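Local coordinates for Lmo0131 protein (Listeria monocytogenes, PDB 4Q6J) that is of unknown function but carries a TIM-barrel EAL domain and may act as a cyclic-guanylate-specific phosphodiesterase, at residues K190-I195 with V220-E225; Y24-D29 with E243-K248. All blocks are in the same frame, centred on the assembly; numbering follows the deposited sequence. Where two conformers were deposited one is given.

Contact 1: residues K190-I195 with V220-E225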
ATOM      1  N   LYS B 190      -8.799 -14.857  22.708  1.00 13.77           N
ATOM      2  CA  LYS B 190      -8.088 -15.168  21.493  1.00 11.30           C
ATOM      3  C   LYS B 190      -6.724 -14.459  21.467  1.00 13.40           C
ATOM      4  O   LYS B 190      -5.735 -15.038  21.063  1.00 11.89           O
ATOM      5  CB  LYS B 190      -8.900 -14.742  20.268  1.00 13.64           C
ATOM      6  CG  LYS B 190     -10.173 -15.493  20.040  1.00 15.36           C
ATOM      7  CD  LYS B 190     -10.982 -14.939  18.822  1.00 16.44           C
ATOM      8  CE  LYS B 190     -10.365 -15.328  17.470  1.00 19.23           C
ATOM      9  NZ  LYS B 190     -11.157 -14.981  16.245  1.00 22.57           N
ATOM     10  N   GLN B 191      -6.673 -13.198  21.903  1.00 14.75           N
ATOM     11  CA  GLN B 191      -5.414 -12.462  21.863  1.00 13.03           C
ATOM     12  C   GLN B 191      -4.459 -12.996  22.901  1.00 11.61           C
ATOM     13  O   GLN B 191      -3.247 -12.956  22.711  1.00 15.98           O
ATOM     14  CB  GLN B 191      -5.636 -10.952  22.015  1.00 14.94           C
ATOM     15  CG  GLN B 191      -4.389 -10.082  21.836  1.00 14.10           C
ATOM     16  CD  GLN B 191      -3.777 -10.218  20.456  1.00 16.51           C
ATOM     17  OE1 GLN B 191      -4.387 -10.803  19.547  1.00 16.29           O
ATOM     18  NE2 GLN B 191      -2.563  -9.680  20.281  1.00 13.36           N
ATOM     19  N   GLN B 192      -4.991 -13.493  24.002  1.00 12.70           N
ATOM     20  CA  GLN B 192      -4.116 -14.135  24.995  1.00 15.25           C
ATOM     21  C   GLN B 192      -3.462 -15.384  24.433  1.00 11.49           C
ATOM     22  O   GLN B 192      -2.277 -15.649  24.649  1.00 13.72           O
ATOM     23  CB  GLN B 192      -4.849 -14.449  26.296  1.00 13.66           C
ATOM     24  CG  GLN B 192      -5.079 -13.187  27.135  1.00 12.54           C
ATOM     25  CD  GLN B 192      -5.229 -13.468  28.625  1.00 20.64           C
ATOM     26  OE1 GLN B 192      -4.592 -14.378  29.155  1.00 18.75           O
ATOM     27  NE2 GLN B 192      -6.068 -12.674  29.306  1.00 13.99           N
ATOM     28  N   ILE B 193      -4.242 -16.145  23.694  1.00  9.40           N
ATOM     29  CA  ILE B 193      -3.707 -17.315  23.035  1.00 14.17           C
ATOM     30  C   ILE B 193      -2.694 -16.914  21.948  1.00 12.69           C
ATOM     31  O   ILE B 193      -1.645 -17.551  21.794  1.00 14.35           O
ATOM     32  CB  ILE B 193      -4.833 -18.191  22.488  1.00 11.26           C
ATOM     33  CG1 ILE B 193      -5.621 -18.776  23.652  1.00 13.52           C
ATOM     34  CG2 ILE B 193      -4.277 -19.324  21.684  1.00 14.17           C
ATOM     35  CD1 ILE B 193      -6.958 -19.249  23.273  1.00 17.85           C
ATOM     36  N   ILE B 194      -2.990 -15.845  21.222  1.00  9.64           N
ATOM     37  CA  ILE B 194      -2.115 -15.431  20.142  1.00 10.82           C
ATOM     38  C   ILE B 194      -0.768 -14.983  20.673  1.00 12.01           C
ATOM     39  O   ILE B 194       0.288 -15.372  20.155  1.00 12.89           O
ATOM     40  CB  ILE B 194      -2.742 -14.325  19.307  1.00 13.67           C
ATOM     41  CG1 ILE B 194      -3.910 -14.874  18.493  1.00 13.95           C
ATOM     42  CG2 ILE B 194      -1.694 -13.685  18.389  1.00 14.50           C
ATOM     43  CD1 ILE B 194      -4.841 -13.820  17.975  1.00 12.42           C
ATOM     44  N   ILE B 195      -0.802 -14.161  21.717  1.00 11.65           N
ATOM     45  CA  ILE B 195       0.421 -13.677  22.314  1.00 10.04           C
ATOM     46  C   ILE B 195       1.267 -14.846  22.754  1.00  8.86           C
ATOM     47  O   ILE B 195       2.451 -14.881  22.484  1.00 12.47           O
ATOM     48  CB  ILE B 195       0.159 -12.779  23.534  1.00 10.85           C
ATOM     49  CG1 ILE B 195      -0.530 -11.479  23.103  1.00 15.29           C
ATOM     50  CG2 ILE B 195       1.476 -12.469  24.232  1.00 13.86           C
ATOM     51  CD1 ILE B 195      -1.202 -10.730  24.259  1.00 14.87           C
ATOM     52  N   VAL B 220       1.303  -6.163  33.029  1.00 10.49           N
ATOM     53  CA  VAL B 220       2.556  -6.760  33.455  1.00 11.80           C
ATOM     54  C   VAL B 220       2.364  -8.181  33.975  1.00 16.88           C
ATOM     55  O   VAL B 220       3.110  -9.110  33.647  1.00 13.92           O
ATOM     56  CB  VAL B 220       3.232  -5.919  34.523  1.00 12.83           C
ATOM     57  CG1 VAL B 220       4.448  -6.668  35.099  1.00 14.25           C
ATOM     58  CG2 VAL B 220       3.635  -4.572  33.932  1.00 14.44           C
ATOM     59  N   GLU B 221       1.332  -8.346  34.785  1.00 12.78           N
ATOM     60  CA  GLU B 221       1.036  -9.653  35.337  1.00 12.39           C
ATOM     61  C   GLU B 221       0.842 -10.685  34.205  1.00 11.74           C
ATOM     62  O   GLU B 221       1.444 -11.756  34.239  1.00 14.33           O
ATOM     63  CB  GLU B 221      -0.192  -9.572  36.234  1.00 12.14           C
ATOM     64  CG  GLU B 221       0.062  -8.796  37.497  1.00 13.32           C
ATOM     65  CD  GLU B 221      -1.219  -8.500  38.271  1.00 21.34           C
ATOM     66  OE1 GLU B 221      -2.321  -8.777  37.752  1.00 23.81           O
ATOM     67  OE2 GLU B 221      -1.131  -7.995  39.403  1.00 16.42           O
ATOM     68  N   LYS B 222       0.019 -10.344  33.202  1.00 12.88           N
ATOM     69  CA  LYS B 222      -0.302 -11.263  32.109  1.00 12.14           C
ATOM     70  C   LYS B 222       0.901 -11.575  31.256  1.00  9.47           C
ATOM     71  O   LYS B 222       1.155 -12.711  30.918  1.00 13.94           O
ATOM     72  CB  LYS B 222      -1.387 -10.678  31.222  1.00 12.89           C
ATOM     73  CG  LYS B 222      -2.702 -10.501  31.954  1.00 15.09           C
ATOM     74  CD  LYS B 222      -3.812 -10.096  31.025  1.00 18.66           C
ATOM     75  CE  LYS B 222      -5.116  -9.886  31.797  1.00 17.76           C
ATOM     76  NZ  LYS B 222      -5.109  -8.599  32.543  1.00 14.59           N
ATOM     77  N   LEU B 223       1.637 -10.541  30.902  1.00 13.80           N
ATOM     78  CA  LEU B 223       2.759 -10.700  29.991  1.00 12.43           C
ATOM     79  C   LEU B 223       3.883 -11.462  30.664  1.00 13.01           C
ATOM     80  O   LEU B 223       4.521 -12.276  30.015  1.00 14.53           O
ATOM     81  CB  LEU B 223       3.213  -9.341  29.438  1.00 11.92           C
ATOM     82  CG  LEU B 223       2.085  -8.605  28.713  1.00 15.59           C
ATOM     83  CD1 LEU B 223       2.444  -7.129  28.499  1.00 11.23           C
ATOM     84  CD2 LEU B 223       1.678  -9.338  27.401  1.00 11.41           C
ATOM     85  N   ARG B 224       4.141 -11.191  31.943  0.57 12.96           N
ATOM     86  CA  ARG B 224       5.139 -11.964  32.672  0.57 10.97           C
ATOM     87  C   ARG B 224       4.775 -13.444  32.643  0.57 12.33           C
ATOM     88  O   ARG B 224       5.634 -14.305  32.438  0.57 14.19           O
ATOM     89  CB  ARG B 224       5.237 -11.520  34.124  0.57 14.16           C
ATOM     90  CG  ARG B 224       6.017 -10.256  34.353  0.57 19.38           C
ATOM     91  CD  ARG B 224       6.354 -10.074  35.832  0.57 17.37           C
ATOM     92  NE  ARG B 224       5.190 -10.191  36.700  0.57 13.41           N
ATOM     93  CZ  ARG B 224       4.957  -9.385  37.724  0.57 17.15           C
ATOM     94  NH1 ARG B 224       3.872  -9.546  38.467  0.57 16.26           N
ATOM     95  NH2 ARG B 224       5.814  -8.410  37.991  0.57 23.63           N
ATOM     96  N   GLU B 225       3.493 -13.738  32.846  0.57  9.35           N
ATOM     97  CA  GLU B 225       3.046 -15.130  32.882  0.57 16.85           C
ATOM     98  C   GLU B 225       3.078 -15.824  31.522  0.57 22.46           C
ATOM     99  O   GLU B 225       3.129 -17.053  31.459  0.57 30.67           O
ATOM    100  CB  GLU B 225       1.668 -15.268  33.519  0.57 15.66           C
ATOM    101  CG  GLU B 225       1.734 -15.269  35.013  0.57 16.49           C
ATOM    102  CD  GLU B 225       2.806 -16.228  35.552  0.57 23.93           C
ATOM    103  OE1 GLU B 225       3.791 -15.765  36.190  0.57 29.27           O
ATOM    104  OE2 GLU B 225       2.653 -17.448  35.348  0.57 24.11           O
TER
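Two successive outer helices of the EAL barrel, 189-204 and 217-225, meet where Gln192 and Ile195 face Lys222 and Leu223. The contact is small, burying 118 Å² in all, and side chains alone make it: the nearest CA pairs, Gln192 with Lys222 and Ile195 with Leu223, both stay 8.6 Å apart. Its outer half is a mixed polar and aliphatic touch. The amide nitrogen NE2 of Gln192 comes to 3.8 Å from CD of Lys222 and almost as near CE, the two side chains crossing at about a right angle. NE2 gives a hydrogen bond to the backbone oxygen of Leu185, which helps hold the amide in place; Lys222 meets it through its CD and CE methylenes. The Lys222 chain runs extended up to CE and then bends (chi4 76°), which turns the ammonium end off the line of the chain. Deeper in, the contact becomes purely apolar: CG2 of Ile195 lies 4.5 Å from CD2 of Leu223, a loose van der Waals approach between two buried branched side chains. Ile195 points its CB at the facing helix, whereas Leu223 leaves its backbone at an angle and comes nearer at the end of its chain. The loop before helix 189-204 fills in the join, since Leu185 packs on both Ile195 and Lys222, and Phe181 adds to Ile195. Leu223 also rests on Phe231 of strand 230-231; the other flank of helix 189-204 meets the second subunit, where Ile194 packs on Leu201 of that chain.

Contact 2: residues Y24-D29 with E243-K248. With EDO (1,2-ethanediol), chain N; EDO (1,2-ethanediol), chain L.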
ATOM      1  N   TYR B  24      15.272   8.533  24.481  1.00 13.22           N
ATOM      2  CA  TYR B  24      15.479   7.133  24.880  1.00 15.87           C
ATOM      3  C   TYR B  24      14.316   6.626  25.711  1.00 15.44           C
ATOM      4  O   TYR B  24      13.909   7.284  26.670  1.00 15.78           O
ATOM      5  CB  TYR B  24      16.750   7.016  25.729  1.00 12.64           C
ATOM      6  CG  TYR B  24      17.965   7.481  25.001  1.00 11.51           C
ATOM      7  CD1 TYR B  24      18.565   6.675  24.047  1.00 13.43           C
ATOM      8  CD2 TYR B  24      18.503   8.739  25.235  1.00 19.11           C
ATOM      9  CE1 TYR B  24      19.673   7.097  23.347  1.00 14.49           C
ATOM     10  CE2 TYR B  24      19.623   9.175  24.539  1.00 15.56           C
ATOM     11  CZ  TYR B  24      20.195   8.345  23.591  1.00 13.29           C
ATOM     12  OH  TYR B  24      21.296   8.750  22.890  1.00 15.79           O
ATOM     13  N   GLN B  25      13.787   5.457  25.379  1.00 13.11           N
ATOM     14  CA  GLN B  25      12.732   4.882  26.206  1.00 13.18           C
ATOM     15  C   GLN B  25      13.232   3.572  26.852  1.00 18.23           C
ATOM     16  O   GLN B  25      13.651   2.656  26.144  1.00 13.78           O
ATOM     17  CB  GLN B  25      11.440   4.669  25.406  1.00 12.28           C
ATOM     18  CG  GLN B  25      10.301   4.285  26.350  1.00 15.77           C
ATOM     19  CD  GLN B  25       8.942   4.059  25.690  1.00 16.51           C
ATOM     20  OE1 GLN B  25       8.858   3.533  24.584  1.00 21.91           O
ATOM     21  NE2 GLN B  25       7.869   4.441  26.388  1.00 11.98           N
ATOM     22  N   PRO B  26      13.228   3.481  28.215  1.00 15.33           N
ATOM     23  CA  PRO B  26      13.775   2.263  28.825  1.00 14.82           C
ATOM     24  C   PRO B  26      13.026   0.985  28.419  1.00 24.51           C
ATOM     25  O   PRO B  26      11.808   0.986  28.213  1.00 22.41           O
ATOM     26  CB  PRO B  26      13.593   2.496  30.334  1.00 12.29           C
ATOM     27  CG  PRO B  26      13.339   3.878  30.490  1.00 15.60           C
ATOM     28  CD  PRO B  26      12.714   4.393  29.243  1.00 23.24           C
ATOM     29  N   LYS B  27      13.785  -0.093  28.304  1.00 13.41           N
ATOM     30  CA  LYS B  27      13.242  -1.430  28.216  1.00 12.70           C
ATOM     31  C   LYS B  27      13.677  -2.146  29.491  1.00 12.35           C
ATOM     32  O   LYS B  27      14.836  -2.060  29.896  1.00 14.32           O
ATOM     33  CB  LYS B  27      13.763  -2.146  26.967  1.00 16.44           C
ATOM     34  CG  LYS B  27      13.123  -1.611  25.708  1.00 19.34           C
ATOM     35  CD  LYS B  27      13.775  -2.203  24.516  1.00 14.86           C
ATOM     36  CE  LYS B  27      15.245  -1.848  24.482  1.00 14.73           C
ATOM     37  NZ  LYS B  27      15.865  -2.426  23.265  1.00 13.55           N
ATOM     38  N   VAL B  28      12.731  -2.851  30.105  1.00 13.68           N
ATOM     39  CA  VAL B  28      12.900  -3.440  31.419  1.00 10.95           C
ATOM     40  C   VAL B  28      12.794  -4.956  31.296  1.00 11.40           C
ATOM     41  O   VAL B  28      11.951  -5.464  30.579  1.00 14.43           O
ATOM     42  CB  VAL B  28      11.798  -2.899  32.369  1.00 13.30           C
ATOM     43  CG1 VAL B  28      11.666  -3.716  33.573  1.00 13.94           C
ATOM     44  CG2 VAL B  28      12.062  -1.429  32.725  1.00 22.40           C
ATOM     45  N   ASP B  29      13.645  -5.682  31.999  1.00 11.26           N
ATOM     46  CA  ASP B  29      13.511  -7.130  32.078  1.00 12.23           C
ATOM     47  C   ASP B  29      12.190  -7.520  32.785  1.00 16.33           C
ATOM     48  O   ASP B  29      11.889  -6.987  33.838  1.00 16.18           O
ATOM     49  CB  ASP B  29      14.724  -7.705  32.817  1.00 15.97           C
ATOM     50  CG  ASP B  29      14.773  -9.227  32.779  1.00 20.04           C
ATOM     51  OD1 ASP B  29      14.166  -9.862  33.653  1.00 29.95           O
ATOM     52  OD2 ASP B  29      15.432  -9.788  31.880  1.00 29.88           O
ATOM     53  N   GLU B 243      19.594  12.942  29.782  0.57 13.36           N
ATOM     54  CA  GLU B 243      19.704  13.738  30.998  0.57 15.14           C
ATOM     55  C   GLU B 243      18.612  13.409  32.005  0.57 16.94           C
ATOM     56  O   GLU B 243      18.891  13.163  33.172  0.57 17.21           O
ATOM     57  CB  GLU B 243      19.647  15.225  30.645  0.57 22.28           C
ATOM     58  CG  GLU B 243      19.066  16.119  31.727  0.57 34.54           C
ATOM     59  CD  GLU B 243      17.998  17.078  31.198  0.57 33.98           C
ATOM     60  OE1 GLU B 243      17.615  16.949  30.007  0.57 32.27           O
ATOM     61  OE2 GLU B 243      17.542  17.952  31.981  0.57 25.19           O
ATOM     62  N   GLU B 244      17.369  13.399  31.545  1.00 18.06           N
ATOM     63  CA  GLU B 244      16.223  13.141  32.406  1.00 15.80           C
ATOM     64  C   GLU B 244      16.057  11.653  32.789  1.00 15.78           C
ATOM     65  O   GLU B 244      15.512  11.315  33.854  1.00 16.28           O
ATOM     66  CB  GLU B 244      14.977  13.699  31.759  1.00 19.85           C
ATOM     67  CG  GLU B 244      15.152  15.128  31.322  1.00 28.03           C
ATOM     68  CD  GLU B 244      13.923  15.681  30.597  1.00 49.35           C
ATOM     69  OE1 GLU B 244      12.827  15.101  30.730  1.00 47.58           O
ATOM     70  OE2 GLU B 244      14.051  16.700  29.882  1.00 60.25           O
ATOM     71  N   ILE B 245      16.536  10.764  31.932  1.00 14.58           N
ATOM     72  CA  ILE B 245      16.646   9.370  32.345  1.00 15.21           C
ATOM     73  C   ILE B 245      17.544   9.255  33.575  1.00 14.19           C
ATOM     74  O   ILE B 245      17.150   8.720  34.580  1.00 21.92           O
ATOM     75  CB  ILE B 245      17.259   8.473  31.265  1.00 15.79           C
ATOM     76  CG1 ILE B 245      16.315   8.298  30.067  1.00 20.27           C
ATOM     77  CG2 ILE B 245      17.611   7.127  31.868  1.00 16.59           C
ATOM     78  CD1 ILE B 245      15.078   7.501  30.369  1.00 18.36           C
ATOM     79  N   LYS B 246      18.753   9.775  33.488  1.00 14.78           N
ATOM     80  CA  LYS B 246      19.711   9.601  34.562  1.00 18.78           C
ATOM     81  C   LYS B 246      19.261  10.265  35.864  1.00 20.09           C
ATOM     82  O   LYS B 246      19.616   9.802  36.962  1.00 25.01           O
ATOM     83  CB  LYS B 246      21.082  10.107  34.132  1.00 23.47           C
ATOM     84  CG  LYS B 246      21.848   9.116  33.289  1.00 23.70           C
ATOM     85  CD  LYS B 246      23.126   9.722  32.720  1.00 18.36           C
ATOM     86  CE  LYS B 246      23.901   8.726  31.858  1.00 23.67           C
ATOM     87  NZ  LYS B 246      25.109   9.353  31.226  1.00 19.81           N
ATOM     88  N   GLN B 247      18.469  11.331  35.740  1.00 19.60           N
ATOM     89  CA  GLN B 247      17.908  12.010  36.920  1.00 18.67           C
ATOM     90  C   GLN B 247      16.798  11.181  37.535  1.00 13.41           C
ATOM     91  O   GLN B 247      16.565  11.238  38.727  1.00 20.32           O
ATOM     92  CB  GLN B 247      17.441  13.428  36.583  1.00 19.36           C
ATOM     93  CG  GLN B 247      18.634  14.312  36.264  1.00 23.01           C
ATOM     94  CD  GLN B 247      18.315  15.631  35.596  1.00 38.62           C
ATOM     95  OE1 GLN B 247      17.166  15.935  35.283  1.00 40.87           O
ATOM     96  NE2 GLN B 247      19.355  16.431  35.371  1.00 43.37           N
ATOM     97  N   LYS B 248      16.149  10.363  36.713  1.00 18.44           N
ATOM     98  CA  LYS B 248      15.054   9.515  37.174  1.00 14.45           C
ATOM     99  C   LYS B 248      15.555   8.195  37.708  1.00 16.06           C
ATOM    100  O   LYS B 248      15.040   7.678  38.695  1.00 19.52           O
ATOM    101  CB  LYS B 248      14.024   9.281  36.053  1.00 24.16           C
ATOM    102  CG  LYS B 248      12.655   8.891  36.597  1.00 28.48           C
ATOM    103  CD  LYS B 248      11.674   8.356  35.561  1.00 20.96           C
ATOM    104  CE  LYS B 248      10.446   7.812  36.270  1.00 22.96           C
ATOM    105  NZ  LYS B 248       9.551   7.023  35.389  1.00 35.84           N
TER
HETATM  106  C1  EDO N 303      15.615  -6.276  23.534  1.00 29.97           C
HETATM  107  O1  EDO N 303      15.435  -5.206  22.593  1.00 23.39           O
HETATM  108  C2  EDO N 303      16.085  -5.750  24.879  1.00 33.55           C
HETATM  109  O2  EDO N 303      15.042  -5.004  25.515  1.00 52.23           O
HETATM  110  C1  EDO L 301       2.971   4.151  25.666  1.00 28.04           C
HETATM  111  O1  EDO L 301       2.941   3.164  26.699  1.00 16.06           O
HETATM  112  C2  EDO L 301       4.269   4.110  24.893  1.00 39.08           C
HETATM  113  O2  EDO L 301       5.370   4.468  25.725  1.00 29.12           O
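NE2 of Gln25 is held by two acceptors, O2 of a bound 1,2-ethanediol (chain L) at 2.6 Å and the backbone oxygen of Ser237. The ethanediol bond is short and fairly straight, 162° at the hydrogen. At the other end of the same amide, OE1 accepts from NE2 of Gln232, so the group is gripped on both its atoms, and the bond from NE2 to a backbone oxygen is consistent with the modelled orientation. CG of Gln25 stands anti to the backbone N (chi1 -171°) and the chain runs out extended, carrying the amide off the side of the strand that faces away from helix 242-248. Lys27 holds a second ethanediol (chain N): its NZ donates to O1 of the diol over 2.9 Å, while CD of Lys27 approaches O2 to 3.2 Å. Both diols probably come from the crystallisation liquor. Strand 20-29 belongs to the EAL barrel and runs antiparallel to both its neighbours, 35-45 and 230-231; the C-terminal helix packs on it at Tyr24 and Pro26, on the side opposite to that taken by Gln25. There Ile245 is the helix residue that touches. Its CG1 branch folds back (chi2 -68°), bringing CD1 to 3.9 Å from the backbone oxygen of Tyr24 and 4.0 Å from CG of Pro26. CD of the proline ring lies almost as near to the same methyl. Tyr24 also points its CB at the helix, but its side chain packs on Thr76 and Gln80 of helix 66-83; Phe38 of strand 35-45 touches both Tyr24 and Ile245.

From the N terminus the chain passes through helix 8-16 and then forms strand 20-29, whose residues 24-29 wait until the last helix, 242-248, returns to them; contact 2 thus closes a loop of 213 residues that takes in most of the barrel. Contact 1 falls wholly within that span and closes a much shorter one: between 190-195 and 220-225 lie 24 residues, including strand 208-211, so two consecutive outer helices are joined. The loops nest and do not cross. The centres of contact 1 and contact 2 are about 25 Å apart, and the nearest atoms of contact 1 and contact 2 about 7 Å. Strand 230-231 bridges them, pairing with strand 20-29 and packing against helix 217-225 through Phe231.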